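Local coordinates for protein arylesterase (Agrobacterium tumefaciens, PDB 3DCI) that probably hydrolyses ester bonds as an SGNH-type arylesterase of the GDSL family and carries a bound zinc ion, at residues A[75-80]-A[116-121]; A[24-29]-A[102-107]. One frame throughout, in Å; residues are numbered along the deposited sequence.

Contact 1: residues A[75-80]-A[116-121]; sequences TCYDDH and PVHGGR
His118 and Asp79 meet in a His-carboxylate hydrogen bond that joins two loops of the SGNH hydrolase fold, one following strand 63-69 and the other, with its short 3-10 turn at 116-118, following strand 104-108. NE2 of His118 donates to OD1 of Asp79 over 3.1 Å, and the N-H...O angle of 144° shows a bent bond. The acceptor is met on its anti side, somewhat out of the carboxylate plane, and the carboxylate and imidazole planes stand 62° apart. Beside this bond, the carbonyl O of Asp78 lies at the ring edge, 3.4 Å from CE1 of His118. Tyr77 adds an off-centre CH-pi contact, its CB 4.1 Å from the centroid of the imidazole, while its phenol ring runs on past and barely overlaps it. CG1 of Val117 sits 3.4 Å above the imidazole plane, over its centre. Asp79 reaches the imidazole with CG anti to the backbone N (chi1 -174°). A neighbouring subunit packs its His118 on Val117, placing the contact near a subunit interface. In a second shell, Tyr77 OH is hydrogen-bonded to the carbonyl O of Ala124 in helix 122-138, and OD2 of Asp79 accepts from the backbone N of Ala81.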
# COMPACT_ATOMS: atom_id res chain seq x y z
N THR A 75 -15.29 -8.26 -1.02
CA THR A 75 -14.94 -8.68 -2.35
C THR A 75 -13.60 -8.03 -2.77
O THR A 75 -12.68 -8.74 -3.16
CB THR A 75 -16.05 -8.34 -3.38
OG1 THR A 75 -16.35 -6.93 -3.31
CG2 THR A 75 -17.29 -9.22 -3.12
N CYS A 76 -13.51 -6.70 -2.70
CA CYS A 76 -12.32 -6.02 -3.23
C CYS A 76 -12.04 -4.68 -2.55
O CYS A 76 -11.45 -3.79 -3.16
CB CYS A 76 -12.45 -5.82 -4.75
SG CYS A 76 -13.73 -4.65 -5.23
N TYR A 77 -12.43 -4.57 -1.28
CA TYR A 77 -12.34 -3.31 -0.57
C TYR A 77 -11.40 -3.47 0.62
O TYR A 77 -11.48 -4.45 1.36
CB TYR A 77 -13.75 -2.80 -0.17
CG TYR A 77 -14.62 -2.70 -1.40
CD1 TYR A 77 -14.39 -1.72 -2.37
CD2 TYR A 77 -15.60 -3.66 -1.65
CE1 TYR A 77 -15.14 -1.66 -3.55
CE2 TYR A 77 -16.38 -3.61 -2.82
CZ TYR A 77 -16.15 -2.62 -3.77
OH TYR A 77 -16.91 -2.58 -4.93
N ASP A 78 -10.46 -2.55 0.76
CA ASP A 78 -9.57 -2.58 1.91
C ASP A 78 -10.41 -2.34 3.15
O ASP A 78 -11.37 -1.56 3.13
CB ASP A 78 -8.46 -1.53 1.81
CG ASP A 78 -7.48 -1.80 0.66
OD1 ASP A 78 -7.42 -2.93 0.14
OD2 ASP A 78 -6.74 -0.84 0.31
N ASP A 79 -10.04 -3.01 4.24
CA ASP A 79 -10.65 -2.76 5.55
C ASP A 79 -9.60 -3.12 6.61
O ASP A 79 -9.29 -4.30 6.76
CB ASP A 79 -11.89 -3.64 5.66
CG ASP A 79 -12.71 -3.39 6.89
OD1 ASP A 79 -13.96 -3.47 6.73
OD2 ASP A 79 -12.16 -3.17 7.99
N HIS A 80 -9.04 -2.12 7.29
CA HIS A 80 -7.94 -2.37 8.24
C HIS A 80 -8.41 -2.55 9.68
O HIS A 80 -7.60 -2.45 10.58
CB HIS A 80 -6.89 -1.24 8.17
CG HIS A 80 -6.35 -1.03 6.80
ND1 HIS A 80 -5.67 -2.02 6.11
CD2 HIS A 80 -6.48 0.00 5.94
CE1 HIS A 80 -5.37 -1.58 4.90
NE2 HIS A 80 -5.85 -0.36 4.77
N PRO A 116 -21.79 -0.07 6.11
CA PRO A 116 -21.75 1.35 5.76
C PRO A 116 -20.40 1.84 5.24
O PRO A 116 -20.37 2.66 4.33
CB PRO A 116 -22.06 2.06 7.09
CG PRO A 116 -22.90 1.07 7.85
CD PRO A 116 -22.33 -0.29 7.46
N VAL A 117 -19.30 1.36 5.82
CA VAL A 117 -17.97 1.87 5.46
C VAL A 117 -17.67 1.64 3.96
O VAL A 117 -16.96 2.44 3.34
CB VAL A 117 -16.84 1.27 6.33
CG1 VAL A 117 -16.67 -0.25 6.07
CG2 VAL A 117 -15.54 2.03 6.09
N HIS A 118 -18.26 0.58 3.41
CA HIS A 118 -18.08 0.21 2.01
C HIS A 118 -19.21 0.64 1.12
O HIS A 118 -19.27 0.21 -0.02
CB HIS A 118 -17.89 -1.29 1.89
CG HIS A 118 -16.76 -1.78 2.70
ND1 HIS A 118 -15.53 -1.16 2.67
CD2 HIS A 118 -16.67 -2.77 3.61
CE1 HIS A 118 -14.72 -1.78 3.51
NE2 HIS A 118 -15.39 -2.75 4.10
N GLY A 119 -20.11 1.45 1.66
CA GLY A 119 -21.11 2.16 0.87
C GLY A 119 -22.55 1.85 1.24
O GLY A 119 -23.44 2.57 0.87
N GLY A 120 -22.75 0.73 1.93
CA GLY A 120 -24.05 0.39 2.49
C GLY A 120 -25.00 -0.25 1.51
O GLY A 120 -26.14 -0.50 1.88
N ARG A 121 -24.53 -0.58 0.30
CA ARG A 121 -25.40 -0.99 -0.82
C ARG A 121 -24.86 -2.20 -1.59
O ARG A 121 -23.69 -2.50 -1.55
CB ARG A 121 -25.60 0.17 -1.79
CG ARG A 121 -26.41 1.33 -1.21
CD ARG A 121 -26.54 2.44 -2.23
NE ARG A 121 -27.19 1.99 -3.46
CZ ARG A 121 -28.51 2.10 -3.70
NH1 ARG A 121 -29.33 2.67 -2.81
NH2 ARG A 121 -29.03 1.66 -4.85

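Contact 2: residues A[24-29]-A[102-107]; sequences KTVLAF and LDLVII
Asp103 turns its CG beside its own backbone N (chi1 -60°), which carries the carboxylate across to Thr25 at the start of a parallel strand pair in the central sheet of this SGNH fold. There OD2 uses its anti lone pair to accept from Thr25 N at 2.7 Å, with an N-H...O angle of 158°. The carboxylate thus takes a backbone N-H just before the regular ladder begins. Thr25 O is shared by two donors, Asp103 N at 2.9 Å and the longer Leu104 N at 3.3 Å, while Thr25 OG1 is hydrogen-bonded to the carbonyl O of Pro101. Onward the register is regular: Leu27 N gives to Leu104 O, Ile106 N to Leu27 O, and Phe29 N to Ile106 O, the last over 2.8 Å. The axes of strand segments 24-29 and 104-107 come within 4.7 Å at closest and lie 19° from parallel, as befits neighbouring parallel strands. Val26, Ala28, Leu104 and Ile106 share one face, where CG1 of Val26 meets CD1 of Ile106 at 3.7 Å and helix 51-59 packs on Ala28 and Ile106. Leu27, Phe29, Val105 and Ile107 form the other. Strands 63-69 and 149-154 flank the pair, making it interior to the sheet. On the second face CG2 of Ile107 approaches the edge of the Phe29 ring, 4.2 Å from CD2.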
# COMPACT_ATOMS: atom_id res chain seq x y z
N LYS A 24 -10.79 -34.03 -7.79
CA LYS A 24 -10.92 -32.64 -8.16
C LYS A 24 -10.53 -31.76 -6.96
O LYS A 24 -10.55 -32.21 -5.83
CB LYS A 24 -12.35 -32.35 -8.61
CG LYS A 24 -12.84 -33.24 -9.76
CD LYS A 24 -12.27 -32.79 -11.09
CE LYS A 24 -12.82 -33.63 -12.24
NZ LYS A 24 -12.60 -32.91 -13.51
N THR A 25 -10.15 -30.51 -7.22
CA THR A 25 -9.81 -29.60 -6.14
C THR A 25 -10.65 -28.32 -6.24
O THR A 25 -10.85 -27.78 -7.32
CB THR A 25 -8.33 -29.25 -6.16
OG1 THR A 25 -8.00 -28.65 -7.42
CG2 THR A 25 -7.47 -30.51 -5.89
N VAL A 26 -11.08 -27.85 -5.07
CA VAL A 26 -12.04 -26.81 -4.94
C VAL A 26 -11.54 -25.81 -3.92
O VAL A 26 -11.12 -26.20 -2.84
CB VAL A 26 -13.40 -27.37 -4.46
CG1 VAL A 26 -14.42 -26.25 -4.23
CG2 VAL A 26 -13.94 -28.39 -5.49
N LEU A 27 -11.57 -24.54 -4.29
CA LEU A 27 -11.28 -23.46 -3.35
C LEU A 27 -12.59 -22.90 -2.82
O LEU A 27 -13.46 -22.50 -3.60
CB LEU A 27 -10.43 -22.37 -4.01
CG LEU A 27 -10.19 -21.09 -3.21
CD1 LEU A 27 -9.37 -21.38 -1.95
CD2 LEU A 27 -9.50 -20.05 -4.11
N ALA A 28 -12.74 -22.89 -1.51
CA ALA A 28 -13.92 -22.35 -0.82
C ALA A 28 -13.54 -21.02 -0.18
O ALA A 28 -13.03 -20.97 0.94
CB ALA A 28 -14.44 -23.32 0.22
N PHE A 29 -13.87 -19.94 -0.88
CA PHE A 29 -13.37 -18.61 -0.55
C PHE A 29 -14.49 -17.73 -0.00
O PHE A 29 -15.48 -17.49 -0.68
CB PHE A 29 -12.76 -17.99 -1.85
CG PHE A 29 -11.93 -16.75 -1.60
CD1 PHE A 29 -10.64 -16.86 -1.06
CD2 PHE A 29 -12.41 -15.49 -1.92
CE1 PHE A 29 -9.87 -15.75 -0.81
CE2 PHE A 29 -11.64 -14.36 -1.71
CZ PHE A 29 -10.37 -14.48 -1.14
N LEU A 102 -6.54 -25.68 -9.75
CA LEU A 102 -7.85 -25.78 -9.13
C LEU A 102 -8.88 -26.11 -10.21
O LEU A 102 -8.83 -25.58 -11.32
CB LEU A 102 -8.20 -24.46 -8.48
CG LEU A 102 -7.57 -24.19 -7.13
CD1 LEU A 102 -7.60 -22.69 -6.88
CD2 LEU A 102 -8.28 -25.03 -6.03
N ASP A 103 -9.85 -26.95 -9.88
CA ASP A 103 -10.91 -27.24 -10.84
C ASP A 103 -12.08 -26.27 -10.71
O ASP A 103 -12.77 -26.00 -11.68
CB ASP A 103 -11.36 -28.67 -10.68
CG ASP A 103 -10.25 -29.64 -10.89
OD1 ASP A 103 -9.81 -29.75 -12.04
OD2 ASP A 103 -9.83 -30.29 -9.92
N LEU A 104 -12.30 -25.79 -9.48
CA LEU A 104 -13.43 -24.93 -9.16
C LEU A 104 -13.08 -23.95 -8.03
O LEU A 104 -12.45 -24.32 -7.05
CB LEU A 104 -14.64 -25.76 -8.73
CG LEU A 104 -15.94 -25.07 -8.25
CD1 LEU A 104 -16.61 -24.28 -9.38
CD2 LEU A 104 -16.92 -26.12 -7.68
N VAL A 105 -13.51 -22.72 -8.19
CA VAL A 105 -13.48 -21.75 -7.14
C VAL A 105 -14.93 -21.44 -6.78
O VAL A 105 -15.76 -21.18 -7.66
CB VAL A 105 -12.75 -20.44 -7.58
CG1 VAL A 105 -12.89 -19.33 -6.50
CG2 VAL A 105 -11.29 -20.74 -7.97
N ILE A 106 -15.21 -21.46 -5.49
CA ILE A 106 -16.52 -21.07 -4.97
C ILE A 106 -16.31 -19.81 -4.12
O ILE A 106 -15.45 -19.79 -3.24
CB ILE A 106 -17.16 -22.15 -4.07
CG1 ILE A 106 -17.26 -23.51 -4.77
CG2 ILE A 106 -18.60 -21.67 -3.61
CD1 ILE A 106 -17.81 -24.70 -3.86
N ILE A 107 -17.07 -18.76 -4.39
CA ILE A 107 -16.90 -17.52 -3.62
C ILE A 107 -18.24 -17.14 -3.00
O ILE A 107 -19.20 -16.96 -3.73
CB ILE A 107 -16.44 -16.34 -4.49
CG1 ILE A 107 -15.17 -16.70 -5.26
CG2 ILE A 107 -16.26 -15.05 -3.61
CD1 ILE A 107 -14.66 -15.59 -6.18

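From the N terminus the chain enters strand 24-30, whose residues 24-29 are the first half of contact 2, then passes through helix 51-59 and strand 63-69 to the loop holding 75-80. Helix 88-99 follows and leads to 102-107, where contact 2 closes a connection of 72 residues by setting strand 104-108 beside strand 24-30. The next loop brings 116-121 back to 75-80, closing contact 1 over 35 residues. The segments alternate, so the two closures cross rather than nest. Contact 2 joins sheet strands, whereas contact 1 ties together two loops beyond the C-terminal ends of strands, one leading to helix 88-99 and the other to helix 122-138. Their centres lie 24 Å apart, on opposite sides of the chain's centre.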